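Local atomic coordinates of two-domain protein containing predicted PHP-like metal-dependent phosphoesterase (Bacteroides vulgatus ATCC 8482, PDB entry 3E38), a protein that binds three zinc ions in a PHP-like domain joined to an Ig-like domain, and is probably a metal-dependent phosphoesterase, perhaps an exonuclease. Residues I8-L13 and T278-K283; L249-F254 and K335-T340. All coordinates share one frame; numbering follows the deposited sequence.

Contact 1 of 2, residues I8-L13 and T278-K283; sequences IQVPDL and TDLVLK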
loop_
_atom_site.group_PDB
_atom_site.type_symbol
_atom_site.label_atom_id
_atom_site.label_comp_id
_atom_site.label_asym_id
_atom_site.label_seq_id
_atom_site.Cartn_x
_atom_site.Cartn_y
_atom_site.Cartn_z
ATOM N N ILE B 8 -11.150 8.846 -12.004
ATOM C CA ILE B 8 -10.033 8.602 -12.913
ATOM C C ILE B 8 -9.723 9.943 -13.590
ATOM O O ILE B 8 -10.477 10.417 -14.453
ATOM C CB ILE B 8 -10.357 7.539 -13.973
ATOM C CG1 ILE B 8 -10.745 6.203 -13.294
ATOM C CG2 ILE B 8 -9.173 7.375 -14.941
ATOM C CD1 ILE B 8 -11.354 5.160 -14.225
ATOM N N GLN B 9 -8.605 10.538 -13.179
ATOM C CA GLN B 9 -8.173 11.851 -13.667
ATOM C C GLN B 9 -7.408 11.824 -14.966
ATOM O O GLN B 9 -6.204 11.642 -15.004
ATOM C CB GLN B 9 -7.335 12.536 -12.609
ATOM C CG GLN B 9 -8.141 12.814 -11.333
ATOM C CD GLN B 9 -7.292 13.543 -10.333
ATOM O OE1 GLN B 9 -6.812 14.639 -10.601
ATOM N NE2 GLN B 9 -7.048 12.919 -9.205
ATOM N N VAL B 10 -8.177 11.981 -16.027
ATOM C CA VAL B 10 -7.648 12.047 -17.393
ATOM C C VAL B 10 -8.353 13.223 -18.074
ATOM O O VAL B 10 -9.403 13.664 -17.607
ATOM C CB VAL B 10 -7.840 10.743 -18.200
ATOM C CG1 VAL B 10 -6.915 9.636 -17.657
ATOM C CG2 VAL B 10 -9.295 10.321 -18.202
ATOM N N PRO B 11 -7.777 13.732 -19.147
ATOM C CA PRO B 11 -8.444 14.849 -19.769
ATOM C C PRO B 11 -9.496 14.489 -20.789
ATOM O O PRO B 11 -9.717 13.317 -21.150
ATOM C CB PRO B 11 -7.302 15.595 -20.485
ATOM C CG PRO B 11 -6.179 14.570 -20.660
ATOM C CD PRO B 11 -6.554 13.331 -19.879
ATOM N N ASP B 12 -10.102 15.569 -21.261
ATOM C CA ASP B 12 -11.125 15.535 -22.285
ATOM C C ASP B 12 -10.606 16.120 -23.542
ATOM O O ASP B 12 -9.978 17.129 -23.522
ATOM C CB ASP B 12 -12.331 16.379 -21.884
ATOM C CG ASP B 12 -13.045 15.828 -20.676
ATOM O OD1 ASP B 12 -13.228 14.579 -20.569
ATOM O OD2 ASP B 12 -13.424 16.662 -19.840
ATOM N N LEU B 13 -10.901 15.471 -24.647
ATOM C CA LEU B 13 -10.581 16.036 -25.930
ATOM C C LEU B 13 -11.578 17.154 -26.134
ATOM O O LEU B 13 -12.691 17.131 -25.586
ATOM C CB LEU B 13 -10.723 15.008 -27.058
ATOM C CG LEU B 13 -9.788 13.815 -27.026
ATOM C CD1 LEU B 13 -10.164 12.836 -28.123
ATOM C CD2 LEU B 13 -8.334 14.265 -27.166
ATOM N N THR B 278 -2.184 13.998 -15.219
ATOM C CA THR B 278 -3.048 12.800 -15.224
ATOM C C THR B 278 -2.645 11.742 -14.222
ATOM O O THR B 278 -1.717 11.898 -13.447
ATOM C CB THR B 278 -3.104 12.132 -16.602
ATOM O OG1 THR B 278 -1.893 11.419 -16.849
ATOM C CG2 THR B 278 -3.273 13.187 -17.713
ATOM N N ASP B 279 -3.448 10.692 -14.221
ATOM C CA ASP B 279 -3.264 9.500 -13.389
ATOM C C ASP B 279 -2.436 8.474 -14.172
ATOM O O ASP B 279 -2.111 7.382 -13.690
ATOM C CB ASP B 279 -4.607 8.843 -13.010
ATOM C CG ASP B 279 -5.309 9.506 -11.860
ATOM O OD1 ASP B 279 -4.669 10.308 -11.150
ATOM O OD2 ASP B 279 -6.506 9.183 -11.658
ATOM N N LEU B 280 -2.088 8.862 -15.388
ATOM C CA LEU B 280 -1.357 8.009 -16.295
ATOM C C LEU B 280 0.112 8.332 -16.348
ATOM O O LEU B 280 0.513 9.460 -16.620
ATOM C CB LEU B 280 -1.870 8.164 -17.738
ATOM C CG LEU B 280 -3.349 8.111 -18.136
ATOM C CD1 LEU B 280 -3.481 7.940 -19.690
ATOM C CD2 LEU B 280 -4.020 7.021 -17.444
ATOM N N VAL B 281 0.908 7.297 -16.176
ATOM C CA VAL B 281 2.327 7.427 -16.291
ATOM C C VAL B 281 2.594 7.528 -17.775
ATOM O O VAL B 281 1.908 6.919 -18.588
ATOM C CB VAL B 281 3.107 6.239 -15.754
ATOM C CG1 VAL B 281 2.933 5.055 -16.703
ATOM C CG2 VAL B 281 4.597 6.630 -15.626
ATOM N N LEU B 282 3.582 8.337 -18.096
ATOM C CA LEU B 282 3.946 8.631 -19.479
ATOM C C LEU B 282 5.406 8.325 -19.668
ATOM O O LEU B 282 6.230 8.708 -18.873
ATOM C CB LEU B 282 3.639 10.105 -19.810
ATOM C CG LEU B 282 2.187 10.536 -19.545
ATOM C CD1 LEU B 282 2.034 12.062 -19.370
ATOM C CD2 LEU B 282 1.247 9.980 -20.664
ATOM N N LYS B 283 5.719 7.607 -20.727
ATOM C CA LYS B 283 7.082 7.188 -20.956
ATOM C C LYS B 283 7.556 7.659 -22.288
ATOM O O LYS B 283 7.061 7.236 -23.307
ATOM C CB LYS B 283 7.170 5.661 -20.861
ATOM C CG LYS B 283 6.754 5.096 -19.476
ATOM C CD LYS B 283 6.766 3.571 -19.490
ATOM C CE LYS B 283 6.206 2.940 -18.213
HETATM O O HOH W 1 -7.321 10.109 -9.044
#
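Gln9 meets Asp279 where an irregular loop, residues 8-13, passes the turn that leads into strand 282-286; the backbones come closest at Val10 and Thr278, whose CA atoms are 5.1 Å apart. Asp279 N gives a hydrogen bond to Gln9 O (3.0 Å), and Thr278 CA makes a CH···O contact with the same carbonyl oxygen. The carboxylate of Asp279 binds the NH of the same residue: its OD2 accepts from Gln9 N at 2.9 Å with an N-H···O angle of 162°, the donor standing above the carboxylate plane. With CG beside its own backbone N (chi1 -81°), Asp279 brings this oxygen to the loop, while OD1 is bonded to His304. The extended chain of Gln9 carries NE2 past the carboxylate to a water that accepts a hydrogen bond from Gln9 NE2 and donates to Asp279 OD2 (2.9 Å). Farther along, Val10 CG1 rests against Leu280 CD2 at 3.9 Å, and Pro11 CD touches Thr278 CG2 at the same separation. Thr278 OG1 accepts from Leu280 N in an ST turn and is also hydrogen-bonded to Asn276, fixing the bend that presents Asp279. Both the NH and the C=O of Gln9 are thus engaged by one aspartate, so backbone-directed polar bonds, with small apolar touches beside them, tie the loop before strand 17-22 to the Ig-like domain.

Contact 2 of 2, residues L249-F254 and K335-T340; sequences LLRPFF and KGLKYT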
loop_
_atom_site.group_PDB
_atom_site.type_symbol
_atom_site.label_atom_id
_atom_site.label_comp_id
_atom_site.label_asym_id
_atom_site.label_seq_id
_atom_site.Cartn_x
_atom_site.Cartn_y
_atom_site.Cartn_z
ATOM N N LEU B 249 -6.270 10.361 -32.360
ATOM C CA LEU B 249 -6.936 10.506 -31.077
ATOM C C LEU B 249 -5.901 10.612 -29.951
ATOM O O LEU B 249 -6.043 11.446 -29.051
ATOM C CB LEU B 249 -7.886 9.341 -30.817
ATOM C CG LEU B 249 -9.241 9.371 -31.528
ATOM C CD1 LEU B 249 -10.026 8.154 -31.126
ATOM C CD2 LEU B 249 -9.980 10.667 -31.185
ATOM N N LEU B 250 -4.857 9.785 -30.030
ATOM C CA LEU B 250 -3.817 9.735 -28.972
ATOM C C LEU B 250 -2.968 10.993 -28.975
ATOM O O LEU B 250 -2.593 11.525 -27.931
ATOM C CB LEU B 250 -2.940 8.470 -29.052
ATOM C CG LEU B 250 -3.344 7.380 -28.035
ATOM C CD1 LEU B 250 -4.853 7.117 -27.950
ATOM C CD2 LEU B 250 -2.535 6.071 -28.265
ATOM N N ARG B 251 -2.717 11.497 -30.170
ATOM C CA ARG B 251 -1.897 12.688 -30.293
ATOM C C ARG B 251 -2.532 13.842 -29.523
ATOM O O ARG B 251 -1.897 14.411 -28.653
ATOM C CB ARG B 251 -1.661 13.087 -31.760
ATOM C CG ARG B 251 -0.977 14.429 -31.926
ATOM C CD ARG B 251 -0.599 14.653 -33.405
ATOM N NE ARG B 251 0.102 13.470 -33.906
ATOM C CZ ARG B 251 1.378 13.186 -33.620
ATOM N NH1 ARG B 251 2.071 14.017 -32.868
ATOM N NH2 ARG B 251 1.968 12.082 -34.082
ATOM N N PRO B 252 -3.788 14.197 -29.843
ATOM C CA PRO B 252 -4.366 15.312 -29.108
ATOM C C PRO B 252 -4.593 15.036 -27.637
ATOM O O PRO B 252 -4.711 15.977 -26.845
ATOM C CB PRO B 252 -5.735 15.520 -29.788
ATOM C CG PRO B 252 -5.987 14.268 -30.581
ATOM C CD PRO B 252 -4.604 13.851 -31.016
ATOM N N PHE B 253 -4.655 13.757 -27.297
ATOM C CA PHE B 253 -4.929 13.319 -25.883
ATOM C C PHE B 253 -3.669 13.552 -25.080
ATOM O O PHE B 253 -3.678 14.103 -23.984
ATOM C CB PHE B 253 -5.395 11.853 -25.845
ATOM C CG PHE B 253 -5.801 11.361 -24.490
ATOM C CD1 PHE B 253 -7.019 11.734 -23.928
ATOM C CD2 PHE B 253 -4.987 10.492 -23.778
ATOM C CE1 PHE B 253 -7.407 11.273 -22.670
ATOM C CE2 PHE B 253 -5.373 10.033 -22.510
ATOM C CZ PHE B 253 -6.588 10.430 -21.963
ATOM N N PHE B 254 -2.554 13.206 -25.693
ATOM C CA PHE B 254 -1.262 13.383 -25.040
ATOM C C PHE B 254 -1.025 14.830 -24.771
ATOM O O PHE B 254 -0.495 15.204 -23.756
ATOM C CB PHE B 254 -0.107 12.864 -25.884
ATOM C CG PHE B 254 1.242 13.101 -25.245
ATOM C CD1 PHE B 254 1.642 12.351 -24.153
ATOM C CD2 PHE B 254 2.112 14.069 -25.737
ATOM C CE1 PHE B 254 2.876 12.556 -23.559
ATOM C CE2 PHE B 254 3.370 14.273 -25.128
ATOM C CZ PHE B 254 3.742 13.516 -24.062
ATOM N N LYS B 335 4.406 0.133 -32.044
ATOM C CA LYS B 335 4.689 1.512 -32.456
ATOM C C LYS B 335 4.002 2.488 -31.528
ATOM O O LYS B 335 2.782 2.513 -31.441
ATOM C CB LYS B 335 4.273 1.772 -33.936
ATOM C CG LYS B 335 5.270 1.239 -34.981
ATOM C CD LYS B 335 4.834 1.536 -36.433
ATOM N N GLY B 336 4.813 3.279 -30.834
ATOM C CA GLY B 336 4.330 4.345 -29.927
ATOM C C GLY B 336 4.179 5.697 -30.621
ATOM O O GLY B 336 4.729 5.950 -31.692
ATOM N N LEU B 337 3.379 6.548 -30.004
ATOM C CA LEU B 337 3.110 7.897 -30.514
ATOM C C LEU B 337 4.368 8.728 -30.662
ATOM O O LEU B 337 5.189 8.780 -29.770
ATOM C CB LEU B 337 2.160 8.630 -29.558
ATOM C CG LEU B 337 1.891 10.103 -29.835
ATOM C CD1 LEU B 337 1.158 10.279 -31.187
ATOM C CD2 LEU B 337 1.133 10.739 -28.649
ATOM N N LYS B 338 4.489 9.395 -31.801
ATOM C CA LYS B 338 5.595 10.309 -32.059
ATOM C C LYS B 338 5.164 11.742 -31.781
ATOM O O LYS B 338 4.118 12.210 -32.195
ATOM C CB LYS B 338 6.105 10.179 -33.496
ATOM C CG LYS B 338 6.448 8.730 -33.878
ATOM C CD LYS B 338 7.426 8.085 -32.901
ATOM C CE LYS B 338 7.763 6.623 -33.301
ATOM N NZ LYS B 338 6.627 5.618 -33.129
ATOM N N TYR B 339 6.008 12.444 -31.070
ATOM C CA TYR B 339 5.694 13.797 -30.663
ATOM C C TYR B 339 6.899 14.664 -30.734
ATOM O O TYR B 339 8.028 14.215 -30.586
ATOM C CB TYR B 339 5.154 13.792 -29.215
ATOM C CG TYR B 339 4.289 14.974 -28.881
ATOM C CD1 TYR B 339 4.833 16.170 -28.419
ATOM C CD2 TYR B 339 2.908 14.894 -29.049
ATOM C CE1 TYR B 339 4.008 17.259 -28.120
ATOM C CE2 TYR B 339 2.076 15.969 -28.767
ATOM C CZ TYR B 339 2.616 17.144 -28.303
ATOM O OH TYR B 339 1.748 18.187 -28.011
ATOM N N THR B 340 6.631 15.929 -30.967
ATOM C CA THR B 340 7.678 16.932 -31.045
ATOM C C THR B 340 7.326 18.133 -30.225
ATOM O O THR B 340 6.166 18.580 -30.204
ATOM C CB THR B 340 7.882 17.460 -32.475
ATOM O OG1 THR B 340 8.125 16.367 -33.341
ATOM C CG2 THR B 340 9.078 18.357 -32.529
#
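Lys338 O accepts hydrogen bonds from both terminal nitrogens of Arg251, NH1 at 2.8 Å and NH2 at 2.9 Å, both bent (137° and 135° at hydrogen) because the two donors share one oxygen. The guanidinium approaches end-on, and the oxygen sits near its plane, slightly tilted out of it. Leu337 CD1 lies over one face of the same group, 3.5 Å from Arg251 NH2, so the strand supplies both an acceptor at the edge and a methyl on the flat side. The other methyl, Leu337 CD2, packs on Phe254 CB at 3.7 Å and reaches toward the carbonyl oxygen of Leu250. Two residues beyond Leu337, Tyr339 meets Phe254 in a T-shaped (edge-to-face) pair with ring centroids 4.9 Å apart. Phe254 CD2 leads this edge, standing over the Tyr339 face toward its rim, 3.5 Å from Tyr339 CD2. Here helix 247-257 lies across the face of a strand in the five-stranded antiparallel sheet of the Ig-like domain; the axes of segments 249-254 and 335-340 pass 9.0 Å apart at 52°. Leu337 and Tyr339, alternate residues of the strand, both point toward the helix, where Arg251 and Phe254 lie three residues apart. Behind the first shell, Glu247 of the same helix forms a salt bridge with Arg251 NH2, and the arginine chain bends at chi3 to turn its end to the strand. Val326 on neighbouring strand 321-326 touches both Phe254 and Leu337, while Phe329 and Val331 touch Leu250.

In the fold
Both contacts reach the five-stranded sheet of the Ig-like domain, contact 1 through the turn into strand 282-286 and contact 2 through strand 335-342; their centres lie about 13 Å apart. Both are partly buried. Contact 1 is led by backbone groups, a carboxylate and a water, with small apolar touches beside them, its polar part borne by exposed Gln9 and partly exposed Asp279. Contact 2 buries more surface: buried Leu337 and Phe254 carry its apolar part, beside the partly exposed Arg251. Helix 247-257 connects them, with Phe253 CE1 3.4 Å from Pro11 O and Leu13 packed on Leu249 and Pro252. The helix therefore lies between loop 8-13 and strand 335-342, and both contacts are remote from the zinc sites.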